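Local atomic coordinates of PAN2-PAN3 deadenylation complex catalytic subunit pan2 (Neurospora crassa, PDB entry 4CZX), a protein that serves as the catalytic subunit of the PAN deadenylation complex, which probably shortens mRNA poly(A) tails, and is represented here by its N-terminal WD40 domain. Residues Q189-F194 against D223-V228; V206-S211 against P244-V249. All blocks are in the same frame, centred on the assembly; numbering follows the deposited sequence.

Contact 1: Q189-F194 against D223-V228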
loop_
_atom_site.group_PDB
_atom_site.type_symbol
_atom_site.label_atom_id
_atom_site.label_comp_id
_atom_site.label_asym_id
_atom_site.label_seq_id
_atom_site.Cartn_x
_atom_site.Cartn_y
_atom_site.Cartn_z
ATOM N N GLN A 189 21.011 -32.195 37.522
ATOM C CA GLN A 189 20.947 -30.820 38.014
ATOM C C GLN A 189 22.168 -30.049 37.527
ATOM O O GLN A 189 23.245 -30.149 38.107
ATOM C CB GLN A 189 20.869 -30.783 39.539
ATOM C CG GLN A 189 20.633 -29.390 40.075
ATOM C CD GLN A 189 19.223 -28.926 39.829
ATOM O OE1 GLN A 189 18.268 -29.590 40.230
ATOM N NE2 GLN A 189 19.077 -27.789 39.153
ATOM N N ALA A 190 22.008 -29.287 36.453
ATOM C CA ALA A 190 23.152 -28.613 35.852
ATOM C C ALA A 190 23.415 -27.268 36.519
ATOM O O ALA A 190 24.511 -27.021 37.020
ATOM C CB ALA A 190 22.937 -28.441 34.352
ATOM N N HIS A 191 22.416 -26.395 36.527
ATOM C CA HIS A 191 22.575 -25.085 37.145
ATOM C C HIS A 191 21.374 -24.755 38.023
ATOM O O HIS A 191 20.353 -25.433 37.966
ATOM C CB HIS A 191 22.782 -24.015 36.067
ATOM C CG HIS A 191 23.896 -24.337 35.121
ATOM N ND1 HIS A 191 25.173 -23.838 35.273
ATOM C CD2 HIS A 191 23.932 -25.132 34.022
ATOM C CE1 HIS A 191 25.945 -24.307 34.308
ATOM N NE2 HIS A 191 25.217 -25.097 33.538
ATOM N N GLY A 192 21.511 -23.725 38.852
ATOM C CA GLY A 192 20.508 -23.419 39.849
ATOM C C GLY A 192 19.145 -22.963 39.347
ATOM O O GLY A 192 18.131 -23.361 39.911
ATOM N N ALA A 193 19.105 -22.129 38.307
ATOM C CA ALA A 193 17.830 -21.571 37.839
ATOM C C ALA A 193 17.673 -21.556 36.324
ATOM O O ALA A 193 16.543 -21.571 35.813
ATOM C CB ALA A 193 17.650 -20.153 38.371
ATOM N N PHE A 194 18.781 -21.471 35.595
ATOM C CA PHE A 194 18.690 -21.431 34.135
ATOM C C PHE A 194 19.912 -21.996 33.442
ATOM O O PHE A 194 21.016 -22.033 33.980
ATOM C CB PHE A 194 18.455 -19.997 33.621
ATOM C CG PHE A 194 19.647 -19.091 33.765
ATOM C CD1 PHE A 194 19.874 -18.409 34.964
ATOM C CD2 PHE A 194 20.530 -18.904 32.711
ATOM C CE1 PHE A 194 20.974 -17.573 35.107
ATOM C CE2 PHE A 194 21.630 -18.075 32.844
ATOM C CZ PHE A 194 21.858 -17.406 34.049
ATOM N N ASP A 223 27.652 -18.804 35.671
ATOM C CA ASP A 223 28.568 -19.584 36.511
ATOM C C ASP A 223 30.002 -19.599 35.974
ATOM O O ASP A 223 30.216 -19.532 34.763
ATOM C CB ASP A 223 28.061 -21.024 36.656
ATOM C CG ASP A 223 26.875 -21.139 37.601
ATOM O OD1 ASP A 223 26.768 -20.323 38.551
ATOM O OD2 ASP A 223 26.052 -22.052 37.402
ATOM N N PRO A 224 30.995 -19.701 36.878
ATOM C CA PRO A 224 32.416 -19.709 36.513
ATOM C C PRO A 224 32.880 -21.089 36.055
ATOM O O PRO A 224 34.010 -21.515 36.346
ATOM C CB PRO A 224 33.106 -19.313 37.823
ATOM C CG PRO A 224 32.219 -19.903 38.863
ATOM C CD PRO A 224 30.817 -19.682 38.344
ATOM N N TYR A 225 32.001 -21.796 35.359
ATOM C CA TYR A 225 32.318 -23.134 34.883
ATOM C C TYR A 225 31.318 -23.590 33.847
ATOM O O TYR A 225 30.219 -23.046 33.734
ATOM C CB TYR A 225 32.342 -24.146 36.032
ATOM C CG TYR A 225 31.147 -24.054 36.955
ATOM C CD1 TYR A 225 29.906 -24.552 36.577
ATOM C CD2 TYR A 225 31.264 -23.473 38.215
ATOM C CE1 TYR A 225 28.803 -24.460 37.419
ATOM C CE2 TYR A 225 30.167 -23.379 39.069
ATOM C CZ TYR A 225 28.944 -23.877 38.668
ATOM O OH TYR A 225 27.855 -23.792 39.505
ATOM N N VAL A 226 31.725 -24.606 33.098
ATOM C CA VAL A 226 30.827 -25.360 32.242
ATOM C C VAL A 226 30.496 -26.673 32.953
ATOM O O VAL A 226 31.399 -27.350 33.456
ATOM C CB VAL A 226 31.465 -25.640 30.871
ATOM C CG1 VAL A 226 30.621 -26.638 30.078
ATOM C CG2 VAL A 226 31.643 -24.351 30.099
ATOM N N LYS A 227 29.215 -27.019 33.027
ATOM C CA LYS A 227 28.821 -28.298 33.615
ATOM C C LYS A 227 28.955 -29.418 32.585
ATOM O O LYS A 227 28.641 -29.228 31.419
ATOM C CB LYS A 227 27.395 -28.235 34.150
ATOM C CG LYS A 227 27.272 -27.508 35.484
ATOM C CD LYS A 227 28.125 -28.222 36.551
ATOM C CE LYS A 227 27.504 -28.112 37.930
ATOM N NZ LYS A 227 26.545 -29.227 38.177
ATOM N N VAL A 228 29.442 -30.577 33.026
ATOM C CA VAL A 228 29.735 -31.684 32.115
ATOM C C VAL A 228 29.086 -32.985 32.573
ATOM O O VAL A 228 29.164 -33.352 33.748
ATOM C CB VAL A 228 31.269 -31.915 31.990
ATOM C CG1 VAL A 228 31.584 -33.039 30.986
ATOM C CG2 VAL A 228 31.974 -30.616 31.611
HETATM O O HOH W 1 24.218 -22.328 39.161
#
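His-191 gives its ND1 hydrogen to OD2 of Asp-223 in a 2.9 Å bond that is straight (179°) and lies in the ring plane. OD2 receives it on its anti lone pair, with ring and carboxylate only 20° apart. The same oxygen takes a second hydrogen from a water 2.6 Å from OD2 of Asp-223, and that water accepts from the backbone N of Gly-192, so OD2 is held by the ring directly and by Gly-192 through the water. Over one face of the imidazole lies CG of Lys-227, a CH-pi contact 4.0 Å from the ring centroid. The lysine chain, bent at chi2 (-60°), curls round the carbonyl of Ala-190, where NZ makes a weak 3.2 Å hydrogen bond to O of Ala-190. On the far side of the ring, NE2 is hydrogen-bonded to OG1 of Thr-207 on strand 204-210. With alanine in place of His-191, the Asp-223 carboxylate and the Thr-207 hydroxyl would probably lose the ring that links them, and a gap would open beside Lys-227. The Asp-His-Thr chain, from the loop before the third strand to the interblade loop to the second strand, is consistent with three members of the hydrogen-bonded tetrad known from WD40 blades.

Contact 2: V206-S211 against P244-V249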
loop_
_atom_site.group_PDB
_atom_site.type_symbol
_atom_site.label_atom_id
_atom_site.label_comp_id
_atom_site.label_asym_id
_atom_site.label_seq_id
_atom_site.Cartn_x
_atom_site.Cartn_y
_atom_site.Cartn_z
ATOM N N VAL A 206 27.320 -30.734 27.697
ATOM C CA VAL A 206 27.944 -29.575 28.321
ATOM C C VAL A 206 26.935 -28.425 28.389
ATOM O O VAL A 206 26.158 -28.203 27.456
ATOM C CB VAL A 206 29.222 -29.124 27.574
ATOM C CG1 VAL A 206 30.394 -30.044 27.894
ATOM C CG2 VAL A 206 28.968 -29.034 26.053
ATOM N N THR A 207 26.914 -27.709 29.511
ATOM C CA THR A 207 25.974 -26.603 29.654
ATOM C C THR A 207 26.611 -25.382 30.283
ATOM O O THR A 207 27.594 -25.489 31.030
ATOM C CB THR A 207 24.735 -26.969 30.517
ATOM O OG1 THR A 207 25.153 -27.274 31.855
ATOM C CG2 THR A 207 23.963 -28.145 29.913
ATOM N N CYS A 208 26.027 -24.229 29.966
ATOM C CA CYS A 208 26.316 -22.972 30.643
ATOM C C CYS A 208 25.029 -22.471 31.292
ATOM O O CYS A 208 23.950 -22.680 30.758
ATOM C CB CYS A 208 26.838 -21.927 29.654
ATOM S SG CYS A 208 28.323 -22.416 28.778
ATOM N N GLY A 209 25.125 -21.812 32.439
ATOM C CA GLY A 209 23.918 -21.317 33.066
ATOM C C GLY A 209 24.230 -20.572 34.347
ATOM O O GLY A 209 25.373 -20.153 34.557
ATOM N N GLY A 210 23.219 -20.414 35.198
ATOM C CA GLY A 210 23.395 -19.708 36.462
ATOM C C GLY A 210 22.368 -20.049 37.526
ATOM O O GLY A 210 21.402 -20.779 37.275
ATOM N N SER A 211 22.575 -19.492 38.717
ATOM C CA SER A 211 21.813 -19.860 39.904
ATOM C C SER A 211 20.497 -19.107 40.086
ATOM O O SER A 211 19.622 -19.581 40.808
ATOM C CB SER A 211 22.682 -19.655 41.154
ATOM O OG SER A 211 23.806 -20.518 41.128
ATOM N N PRO A 244 36.412 -16.601 33.452
ATOM C CA PRO A 244 35.732 -15.472 32.790
ATOM C C PRO A 244 34.202 -15.553 32.754
ATOM O O PRO A 244 33.602 -14.638 32.192
ATOM C CB PRO A 244 36.288 -15.519 31.361
ATOM C CG PRO A 244 37.626 -16.192 31.510
ATOM C CD PRO A 244 37.416 -17.223 32.566
ATOM N N LEU A 245 33.613 -16.592 33.355
ATOM C CA LEU A 245 32.162 -16.857 33.371
ATOM C C LEU A 245 31.676 -17.419 32.043
ATOM O O LEU A 245 31.748 -16.758 31.008
ATOM C CB LEU A 245 31.350 -15.610 33.719
ATOM C CG LEU A 245 31.789 -14.976 35.037
ATOM C CD1 LEU A 245 30.847 -13.854 35.412
ATOM C CD2 LEU A 245 31.877 -16.048 36.134
ATOM N N ALA A 246 31.142 -18.632 32.089
ATOM C CA ALA A 246 30.816 -19.369 30.862
ATOM C C ALA A 246 29.419 -19.065 30.371
ATOM O O ALA A 246 28.440 -19.386 31.042
ATOM C CB ALA A 246 30.976 -20.853 31.088
ATOM N N ALA A 247 29.341 -18.469 29.183
ATOM C CA ALA A 247 28.074 -18.044 28.598
ATOM C C ALA A 247 27.612 -19.018 27.514
ATOM O O ALA A 247 26.418 -19.313 27.407
ATOM C CB ALA A 247 28.210 -16.639 28.033
ATOM N N HIS A 248 28.558 -19.501 26.709
ATOM C CA HIS A 248 28.237 -20.428 25.623
ATOM C C HIS A 248 29.273 -21.524 25.501
ATOM O O HIS A 248 30.433 -21.363 25.919
ATOM C CB HIS A 248 28.112 -19.682 24.290
ATOM C CG HIS A 248 27.173 -18.523 24.358
ATOM N ND1 HIS A 248 25.804 -18.671 24.306
ATOM C CD2 HIS A 248 27.407 -17.204 24.528
ATOM C CE1 HIS A 248 25.235 -17.487 24.443
ATOM N NE2 HIS A 248 26.186 -16.581 24.575
ATOM N N VAL A 249 28.838 -22.644 24.931
ATOM C CA VAL A 249 29.696 -23.797 24.763
ATOM C C VAL A 249 29.260 -24.619 23.551
ATOM O O VAL A 249 28.067 -24.765 23.260
ATOM C CB VAL A 249 29.708 -24.689 26.033
ATOM C CG1 VAL A 249 28.339 -25.334 26.260
ATOM C CG2 VAL A 249 30.818 -25.731 25.968
HETATM O O HOH W 2 27.923 -21.363 33.107
#
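Cys-208, Val-249 and Val-206 bury most of this interface, in which strand 204-210 lies against the chain entering strand 248-251 of the next propeller blade. With SG of Cys-208 turned beside its own backbone N (chi1 -58°), the sulfur drops onto the opposite main chain, 3.5 Å from C of His-248. It also meets two side chains, touching CB of Ala-246 at 3.8 Å on one hand and CB of Val-249 on the other. Behind the sulfur, CB of Cys-208 rests 3.3 Å from O of Ala-246 and almost as near the carbonyl oxygen of Ala-247. Val-249 spreads both methyls toward Val-206: CG1 and CG2 each lie 3.8 Å from CG2 of Val-206, so one methyl is fitted against a pair as the two branched side chains cross obliquely. The valine of strand 248-251 is further enclosed by Ala-259 and Val-261, and Val-206 by Val-226 and Val-228 of its own sheet. Ala-247 and His-248 form a classic beta bulge against strand 258-262; both turn their CB atoms away from Cys-208, whereas Ala-246 and Val-249 turn theirs toward strand 204-210. OD2 of Asp-197 accepts a hydrogen bond from the backbone N of Val-249, and Asn-196 donates to O of Ala-247. No direct hydrogen bond joins the two segments; one water accepts from N of Gly-209 and lies 2.9 Å from O of Ala-246, to which it can donate. Between the segments themselves packing is thus apolar, bridged by one water; polar links from Asn-196 and Asp-197 join the blades alongside.

Overall arrangement
From the N terminus, the chain passes 189-194, the loop leading into one blade of the propeller, then 206-211 on that blade's second strand, 223-228 entering its third, and 244-249 approaching the first strand of the following blade. Contact 1 closes a loop of 28 residues and contact 2 one of 32; because their segments alternate, the two closures cross. Contact 1 fastens the blade's entry loop to its third strand, while contact 2 packs its second strand on the next blade. Their centres lie about 6 Å apart, and strand 204-210 joins them: backbone bonds from Gly-210 reach Ala-193 and Phe-194, and strand 225-230 pairs beside it.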